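Putative modification methylase (Thermus thermophilus, PDB 2ZIG) probably methylates DNA at cytosine N4, using S-adenosyl-L-methionine as the methyl donor. Local coordinates at residues 127-139 with 165-177. Residues are numbered along the deposited sequence; the frame is centred on the assembly and turned at random.
Sequences GFDNLNPIIWHKH and TEIEYILMQRKPG
Ile134 and Ile170 face each other as a hydrogen-bonded pair where strand 129-137 runs antiparallel to strand 167-174; as in the Rossmann-like methyltransferase fold, 167-174 is the reversed strand, inserted between 129-137 and 91-97. Packing is tightest here. Ile134 CD1 approaches Met172 CE to 3.3 Å, closer than usual for two methyl groups, and Met172 gets there by bending its chain at chi2 (-85°). Trp205 of strand 204-205 adjoins both isoleucines.

Just beyond, the ladder carries a beta bulge, since Asn132 and Pro133 together span the place of Leu171. A water occupies this interruption: it accepts from Met172 N at 2.8 Å and lies 2.7 Å from Leu131 O. Next to it, on the sheet face turned to helix 115-125, Asn130 ND2 donates to Gln173 OE1 (2.8 Å) on a lone pair in the carbonyl plane, with the amide planes 34° apart. Gln120 of that helix also takes a bond from Asn130 ND2, while Gln173 NE2 gives a proton to a second water, at 2.6 Å.

The other end is looser and more solvent-facing. Lys138 and Glu168 lie alongside without a salt bridge, NZ and OE2 being 4.4 Å apart. Closure there is polar: Glu166 O accepts from His139 N, and Gln203 of the second subunit binds Glu166 N. With CG opposite the backbone N (chi1 -162°), the His137 ring reaches across to the Glu166 carboxylate, and His137 NE2 donates to Glu166 OE1 at 2.8 Å. Losing the imidazole to an alanine here would probably leave Glu166 OE1 without this donor and its carboxylate less restrained. The bond lies near the plane of the His137 ring and uses the anti lone pair of Glu166 OE1, directed away from OE2.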
ATOM      1  N   GLY B 127     -15.528   1.635   9.793  1.00 38.31           N
ATOM      2  CA  GLY B 127     -15.864   3.037   9.988  1.00 36.38           C
ATOM      3  C   GLY B 127     -14.718   4.037   9.933  1.00 35.96           C
ATOM      4  O   GLY B 127     -14.942   5.247   9.967  1.00 35.66           O
ATOM      5  N   PHE B 128     -13.488   3.543   9.855  1.00 33.93           N
ATOM      6  CA  PHE B 128     -12.310   4.408   9.798  1.00 32.66           C
ATOM      7  C   PHE B 128     -12.208   5.220   8.507  1.00 31.60           C
ATOM      8  O   PHE B 128     -12.637   4.767   7.448  1.00 30.32           O
ATOM      9  CB  PHE B 128     -11.043   3.555   9.924  1.00 32.70           C
ATOM     10  CG  PHE B 128     -10.723   3.144  11.326  1.00 31.41           C
ATOM     11  CD1 PHE B 128     -10.208   4.067  12.229  1.00 30.42           C
ATOM     12  CD2 PHE B 128     -10.942   1.839  11.747  1.00 28.33           C
ATOM     13  CE1 PHE B 128      -9.914   3.698  13.534  1.00 30.31           C
ATOM     14  CE2 PHE B 128     -10.651   1.462  13.050  1.00 29.16           C
ATOM     15  CZ  PHE B 128     -10.135   2.394  13.945  1.00 29.05           C
ATOM     16  N   ASP B 129     -11.643   6.422   8.602  1.00 31.16           N
ATOM     17  CA  ASP B 129     -11.422   7.250   7.415  1.00 32.38           C
ATOM     18  C   ASP B 129     -10.006   6.918   6.992  1.00 32.65           C
ATOM     19  O   ASP B 129      -9.068   7.101   7.767  1.00 34.48           O
ATOM     20  CB  ASP B 129     -11.457   8.748   7.726  1.00 32.52           C
ATOM     21  CG  ASP B 129     -12.841   9.328   7.677  1.00 33.24           C
ATOM     22  OD1 ASP B 129     -13.642   8.887   6.833  1.00 32.14           O
ATOM     23  OD2 ASP B 129     -13.121  10.244   8.475  1.00 35.97           O
ATOM     24  N   ASN B 130      -9.829   6.436   5.776  1.00 30.91           N
ATOM     25  CA  ASN B 130      -8.481   6.122   5.348  1.00 29.31           C
ATOM     26  C   ASN B 130      -7.680   7.367   4.976  1.00 28.25           C
ATOM     27  O   ASN B 130      -8.153   8.231   4.249  1.00 29.65           O
ATOM     28  CB  ASN B 130      -8.508   5.156   4.162  1.00 27.78           C
ATOM     29  CG  ASN B 130      -7.127   4.880   3.621  1.00 26.36           C
ATOM     30  OD1 ASN B 130      -6.727   5.449   2.610  1.00 28.30           O
ATOM     31  ND2 ASN B 130      -6.379   4.018   4.307  1.00 24.65           N
ATOM     32  N   LEU B 131      -6.466   7.452   5.501  1.00 26.64           N
ATOM     33  CA  LEU B 131      -5.562   8.548   5.198  1.00 25.08           C
ATOM     34  C   LEU B 131      -4.393   7.925   4.421  1.00 25.26           C
ATOM     35  O   LEU B 131      -4.259   6.697   4.364  1.00 23.36           O
ATOM     36  CB  LEU B 131      -5.061   9.188   6.493  1.00 26.99           C
ATOM     37  CG  LEU B 131      -5.800  10.415   7.067  1.00 29.69           C
ATOM     38  CD1 LEU B 131      -7.283  10.352   6.784  1.00 27.96           C
ATOM     39  CD2 LEU B 131      -5.526  10.501   8.566  1.00 25.98           C
ATOM     40  N   ASN B 132      -3.558   8.756   3.813  1.00 21.04           N
ATOM     41  CA  ASN B 132      -2.431   8.228   3.069  1.00 23.69           C
ATOM     42  C   ASN B 132      -1.420   7.581   4.004  1.00 20.47           C
ATOM     43  O   ASN B 132      -1.091   8.114   5.060  1.00 21.52           O
ATOM     44  CB  ASN B 132      -1.748   9.329   2.255  1.00 21.89           C
ATOM     45  CG  ASN B 132      -2.286   9.416   0.849  1.00 25.50           C
ATOM     46  OD1 ASN B 132      -2.648   8.402   0.258  1.00 28.34           O
ATOM     47  ND2 ASN B 132      -2.331  10.620   0.299  1.00 26.69           N
ATOM     48  N   PRO B 133      -0.920   6.407   3.633  1.00 21.00           N
ATOM     49  CA  PRO B 133       0.055   5.785   4.525  1.00 20.44           C
ATOM     50  C   PRO B 133       1.386   6.448   4.287  1.00 19.27           C
ATOM     51  O   PRO B 133       1.530   7.248   3.360  1.00 16.20           O
ATOM     52  CB  PRO B 133       0.078   4.343   4.045  1.00 19.75           C
ATOM     53  CG  PRO B 133      -0.049   4.531   2.566  1.00 21.81           C
ATOM     54  CD  PRO B 133      -1.174   5.555   2.460  1.00 19.73           C
ATOM     55  N   ILE B 134       2.347   6.115   5.138  1.00 19.74           N
ATOM     56  CA  ILE B 134       3.706   6.599   4.992  1.00 20.96           C
ATOM     57  C   ILE B 134       4.495   5.327   4.650  1.00 21.50           C
ATOM     58  O   ILE B 134       4.259   4.260   5.235  1.00 18.96           O
ATOM     59  CB  ILE B 134       4.244   7.227   6.295  1.00 19.77           C
ATOM     60  CG1 ILE B 134       3.630   8.619   6.493  1.00 19.12           C
ATOM     61  CG2 ILE B 134       5.770   7.328   6.234  1.00 18.01           C
ATOM     62  CD1 ILE B 134       3.983   9.278   7.827  1.00 18.25           C
ATOM     63  N   ILE B 135       5.397   5.441   3.681  1.00 20.30           N
ATOM     64  CA  ILE B 135       6.207   4.317   3.257  1.00 19.47           C
ATOM     65  C   ILE B 135       7.498   4.289   4.048  1.00 20.07           C
ATOM     66  O   ILE B 135       8.291   5.218   3.987  1.00 19.75           O
ATOM     67  CB  ILE B 135       6.579   4.397   1.757  1.00 19.00           C
ATOM     68  CG1 ILE B 135       5.312   4.395   0.901  1.00 17.98           C
ATOM     69  CG2 ILE B 135       7.487   3.206   1.379  1.00 20.52           C
ATOM     70  CD1 ILE B 135       4.327   3.300   1.277  1.00 16.97           C
ATOM     71  N   TRP B 136       7.707   3.221   4.800  1.00 20.33           N
ATOM     72  CA  TRP B 136       8.933   3.105   5.556  1.00 20.70           C
ATOM     73  C   TRP B 136       9.954   2.349   4.724  1.00 21.93           C
ATOM     74  O   TRP B 136       9.879   1.126   4.609  1.00 21.74           O
ATOM     75  CB  TRP B 136       8.686   2.361   6.866  1.00 20.72           C
ATOM     76  CG  TRP B 136       9.944   2.103   7.645  1.00 23.71           C
ATOM     77  CD1 TRP B 136      11.092   2.859   7.643  1.00 20.96           C
ATOM     78  CD2 TRP B 136      10.161   1.047   8.584  1.00 23.04           C
ATOM     79  NE1 TRP B 136      12.002   2.333   8.529  1.00 21.30           N
ATOM     80  CE2 TRP B 136      11.458   1.220   9.118  1.00 23.51           C
ATOM     81  CE3 TRP B 136       9.382  -0.031   9.030  1.00 25.54           C
ATOM     82  CZ2 TRP B 136      11.993   0.353  10.073  1.00 23.56           C
ATOM     83  CZ3 TRP B 136       9.916  -0.893   9.982  1.00 26.40           C
ATOM     84  CH2 TRP B 136      11.210  -0.693  10.491  1.00 24.20           C
ATOM     85  N   HIS B 137      10.901   3.077   4.134  1.00 21.75           N
ATOM     86  CA  HIS B 137      11.936   2.435   3.337  1.00 23.85           C
ATOM     87  C   HIS B 137      12.921   1.885   4.352  1.00 24.17           C
ATOM     88  O   HIS B 137      13.871   2.548   4.766  1.00 23.04           O
ATOM     89  CB  HIS B 137      12.613   3.433   2.398  1.00 24.91           C
ATOM     90  CG  HIS B 137      13.351   2.779   1.274  1.00 26.45           C
ATOM     91  ND1 HIS B 137      13.991   3.494   0.286  1.00 29.09           N
ATOM     92  CD2 HIS B 137      13.533   1.473   0.972  1.00 25.50           C
ATOM     93  CE1 HIS B 137      14.535   2.654  -0.578  1.00 27.87           C
ATOM     94  NE2 HIS B 137      14.271   1.422  -0.184  1.00 27.16           N
ATOM     95  N   LYS B 138      12.629   0.661   4.759  1.00 25.87           N
ATOM     96  CA  LYS B 138      13.367  -0.091   5.758  1.00 32.03           C
ATOM     97  C   LYS B 138      14.775  -0.436   5.299  1.00 34.28           C
ATOM     98  O   LYS B 138      15.754  -0.067   5.943  1.00 35.06           O
ATOM     99  CB  LYS B 138      12.586  -1.377   6.051  1.00 32.49           C
ATOM    100  CG  LYS B 138      12.742  -1.985   7.430  1.00 36.48           C
ATOM    101  CD  LYS B 138      11.852  -3.229   7.538  1.00 37.24           C
ATOM    102  CE  LYS B 138      11.936  -3.902   8.905  1.00 39.93           C
ATOM    103  NZ  LYS B 138      13.289  -4.446   9.225  1.00 40.09           N
ATOM    104  N   HIS B 139      14.861  -1.145   4.178  1.00 36.72           N
ATOM    105  CA  HIS B 139      16.138  -1.587   3.631  1.00 37.43           C
ATOM    106  C   HIS B 139      16.506  -0.861   2.350  1.00 39.74           C
ATOM    107  O   HIS B 139      16.052  -1.225   1.264  1.00 39.94           O
ATOM    108  CB  HIS B 139      16.086  -3.094   3.368  1.00 34.90           C
ATOM    109  CG  HIS B 139      15.612  -3.895   4.541  1.00 34.60           C
ATOM    110  ND1 HIS B 139      14.488  -4.695   4.494  1.00 36.10           N
ATOM    111  CD2 HIS B 139      16.105  -4.015   5.798  1.00 34.78           C
ATOM    112  CE1 HIS B 139      14.310  -5.271   5.669  1.00 35.69           C
ATOM    113  NE2 HIS B 139      15.277  -4.875   6.479  1.00 36.15           N
ATOM    114  N   THR B 165      11.973  -7.276  -0.942  1.00 23.56           N
ATOM    115  CA  THR B 165      11.253  -6.341  -0.095  1.00 25.22           C
ATOM    116  C   THR B 165      12.130  -5.310   0.600  1.00 23.74           C
ATOM    117  O   THR B 165      13.035  -5.652   1.353  1.00 27.55           O
ATOM    118  CB  THR B 165      10.467  -7.087   0.972  1.00 24.99           C
ATOM    119  OG1 THR B 165       9.636  -8.064   0.339  1.00 28.02           O
ATOM    120  CG2 THR B 165       9.603  -6.124   1.758  1.00 28.36           C
ATOM    121  N   GLU B 166      11.847  -4.038   0.363  1.00 23.47           N
ATOM    122  CA  GLU B 166      12.612  -2.971   0.993  1.00 22.42           C
ATOM    123  C   GLU B 166      11.724  -2.097   1.867  1.00 22.14           C
ATOM    124  O   GLU B 166      12.221  -1.208   2.546  1.00 22.08           O
ATOM    125  CB  GLU B 166      13.240  -2.074  -0.066  1.00 21.90           C
ATOM    126  CG  GLU B 166      14.198  -2.764  -0.995  1.00 25.30           C
ATOM    127  CD  GLU B 166      14.544  -1.901  -2.181  1.00 26.28           C
ATOM    128  OE1 GLU B 166      14.650  -0.670  -2.008  1.00 27.91           O
ATOM    129  OE2 GLU B 166      14.720  -2.451  -3.287  1.00 31.78           O
ATOM    130  N   ILE B 167      10.420  -2.346   1.863  1.00 20.94           N
ATOM    131  CA  ILE B 167       9.514  -1.483   2.612  1.00 21.93           C
ATOM    132  C   ILE B 167       8.463  -2.130   3.506  1.00 22.36           C
ATOM    133  O   ILE B 167       8.200  -3.331   3.447  1.00 21.96           O
ATOM    134  CB  ILE B 167       8.723  -0.568   1.639  1.00 20.84           C
ATOM    135  CG1 ILE B 167       7.755  -1.432   0.811  1.00 21.98           C
ATOM    136  CG2 ILE B 167       9.689   0.186   0.704  1.00 18.40           C
ATOM    137  CD1 ILE B 167       6.746  -0.666  -0.035  1.00 17.07           C
ATOM    138  N   GLU B 168       7.859  -1.276   4.326  1.00 24.42           N
ATOM    139  CA  GLU B 168       6.752  -1.634   5.193  1.00 24.21           C
ATOM    140  C   GLU B 168       5.803  -0.451   5.072  1.00 23.53           C
ATOM    141  O   GLU B 168       6.214   0.643   4.683  1.00 22.35           O
ATOM    142  CB  GLU B 168       7.198  -1.845   6.634  1.00 27.21           C
ATOM    143  CG  GLU B 168       7.790  -3.219   6.842  1.00 27.49           C
ATOM    144  CD  GLU B 168       7.955  -3.559   8.294  1.00 29.87           C
ATOM    145  OE1 GLU B 168       7.070  -3.177   9.090  1.00 28.69           O
ATOM    146  OE2 GLU B 168       8.959  -4.221   8.633  1.00 32.30           O
ATOM    147  N   TYR B 169       4.536  -0.671   5.389  1.00 21.20           N
ATOM    148  CA  TYR B 169       3.534   0.368   5.249  1.00 20.00           C
ATOM    149  C   TYR B 169       3.063   0.915   6.587  1.00 20.60           C
ATOM    150  O   TYR B 169       2.771   0.160   7.506  1.00 19.42           O
ATOM    151  CB  TYR B 169       2.330  -0.193   4.485  1.00 21.25           C
ATOM    152  CG  TYR B 169       2.683  -0.858   3.172  1.00 20.55           C
ATOM    153  CD1 TYR B 169       2.638  -0.154   1.970  1.00 21.24           C
ATOM    154  CD2 TYR B 169       3.096  -2.186   3.138  1.00 22.34           C
ATOM    155  CE1 TYR B 169       3.002  -0.765   0.755  1.00 20.92           C
ATOM    156  CE2 TYR B 169       3.459  -2.802   1.941  1.00 22.23           C
ATOM    157  CZ  TYR B 169       3.410  -2.086   0.755  1.00 20.51           C
ATOM    158  OH  TYR B 169       3.774  -2.705  -0.422  1.00 25.59           O
ATOM    159  N   ILE B 170       3.000   2.234   6.702  1.00 19.97           N
ATOM    160  CA  ILE B 170       2.517   2.816   7.943  1.00 20.36           C
ATOM    161  C   ILE B 170       1.133   3.325   7.623  1.00 19.66           C
ATOM    162  O   ILE B 170       0.974   4.416   7.096  1.00 20.69           O
ATOM    163  CB  ILE B 170       3.416   3.962   8.441  1.00 19.99           C
ATOM    164  CG1 ILE B 170       4.823   3.420   8.713  1.00 19.53           C
ATOM    165  CG2 ILE B 170       2.846   4.550   9.739  1.00 20.76           C
ATOM    166  CD1 ILE B 170       5.824   4.486   9.148  1.00 23.52           C
ATOM    167  N   LEU B 171       0.140   2.488   7.917  1.00 20.25           N
ATOM    168  CA  LEU B 171      -1.262   2.797   7.666  1.00 19.78           C
ATOM    169  C   LEU B 171      -1.796   3.831   8.641  1.00 19.47           C
ATOM    170  O   LEU B 171      -1.479   3.806   9.822  1.00 21.17           O
ATOM    171  CB  LEU B 171      -2.089   1.517   7.756  1.00 18.12           C
ATOM    172  CG  LEU B 171      -1.573   0.385   6.857  1.00 17.98           C
ATOM    173  CD1 LEU B 171      -2.388  -0.883   7.086  1.00 19.48           C
ATOM    174  CD2 LEU B 171      -1.661   0.822   5.410  1.00 15.49           C
ATOM    175  N   MET B 172      -2.613   4.742   8.131  1.00 22.49           N
ATOM    176  CA  MET B 172      -3.199   5.797   8.945  1.00 24.23           C
ATOM    177  C   MET B 172      -4.719   5.693   8.846  1.00 26.34           C
ATOM    178  O   MET B 172      -5.303   5.933   7.786  1.00 25.48           O
ATOM    179  CB  MET B 172      -2.733   7.159   8.431  1.00 24.63           C
ATOM    180  CG  MET B 172      -1.223   7.296   8.303  1.00 24.58           C
ATOM    181  SD  MET B 172      -0.437   7.788   9.835  1.00 28.72           S
ATOM    182  CE  MET B 172       1.232   8.144   9.270  1.00 30.40           C
ATOM    183  N   GLN B 173      -5.348   5.328   9.958  1.00 27.12           N
ATOM    184  CA  GLN B 173      -6.791   5.179  10.003  1.00 29.28           C
ATOM    185  C   GLN B 173      -7.364   6.111  11.056  1.00 30.28           C
ATOM    186  O   GLN B 173      -7.164   5.904  12.253  1.00 32.71           O
ATOM    187  CB  GLN B 173      -7.140   3.728  10.313  1.00 28.61           C
ATOM    188  CG  GLN B 173      -6.578   2.757   9.282  1.00 27.93           C
ATOM    189  CD  GLN B 173      -7.118   3.024   7.897  1.00 30.05           C
ATOM    190  OE1 GLN B 173      -6.361   3.260   6.952  1.00 31.60           O
ATOM    191  NE2 GLN B 173      -8.443   2.992   7.766  1.00 30.91           N
ATOM    192  N   ARG B 174      -8.079   7.135  10.601  1.00 30.96           N
ATOM    193  CA  ARG B 174      -8.656   8.129  11.498  1.00 32.03           C
ATOM    194  C   ARG B 174     -10.115   7.901  11.842  1.00 32.02           C
ATOM    195  O   ARG B 174     -10.918   7.538  10.984  1.00 29.96           O
ATOM    196  CB  ARG B 174      -8.498   9.526  10.887  1.00 34.18           C
ATOM    197  CG  ARG B 174      -8.920  10.668  11.797  1.00 37.90           C
ATOM    198  CD  ARG B 174      -8.423  12.009  11.270  1.00 39.12           C
ATOM    199  NE  ARG B 174      -9.006  12.351   9.975  1.00 43.77           N
ATOM    200  CZ  ARG B 174      -8.608  13.372   9.220  1.00 44.13           C
ATOM    201  NH1 ARG B 174      -9.194  13.611   8.055  1.00 43.89           N
ATOM    202  NH2 ARG B 174      -7.616  14.153   9.621  1.00 45.98           N
ATOM    203  N   LYS B 175     -10.449   8.106  13.114  1.00 34.56           N
ATOM    204  CA  LYS B 175     -11.823   7.963  13.568  1.00 36.29           C
ATOM    205  C   LYS B 175     -12.486   9.308  13.331  1.00 37.57           C
ATOM    206  O   LYS B 175     -12.114  10.305  13.947  1.00 38.08           O
ATOM    207  CB  LYS B 175     -11.891   7.634  15.060  1.00 36.89           C
ATOM    208  CG  LYS B 175     -13.324   7.622  15.599  1.00 36.27           C
ATOM    209  CD  LYS B 175     -13.380   7.301  17.079  1.00 35.91           C
ATOM    210  CE  LYS B 175     -14.819   7.252  17.564  1.00 36.22           C
ATOM    211  NZ  LYS B 175     -14.912   6.898  19.005  1.00 34.80           N
ATOM    212  N   PRO B 176     -13.474   9.361  12.432  1.00 39.31           N
ATOM    213  CA  PRO B 176     -14.156  10.624  12.153  1.00 42.14           C
ATOM    214  C   PRO B 176     -14.898  11.119  13.388  1.00 45.59           C
ATOM    215  O   PRO B 176     -14.854  10.484  14.440  1.00 45.85           O
ATOM    216  CB  PRO B 176     -15.100  10.252  11.017  1.00 40.59           C
ATOM    217  CG  PRO B 176     -15.463   8.854  11.350  1.00 40.82           C
ATOM    218  CD  PRO B 176     -14.137   8.243  11.740  1.00 39.36           C
ATOM    219  N   GLY B 177     -15.572  12.258  13.263  1.00 49.62           N
ATOM    220  CA  GLY B 177     -16.320  12.784  14.390  1.00 54.57           C
ATOM    221  C   GLY B 177     -15.947  14.193  14.794  1.00 57.25           C
ATOM    222  O   GLY B 177     -16.517  14.745  15.735  1.00 58.05           O
TER
HETATM  223  O   HOH W   1      -3.434   4.341   5.517  1.00 16.69           O
HETATM  224  O   HOH W   2      -9.158   2.397   5.355  1.00 41.28           O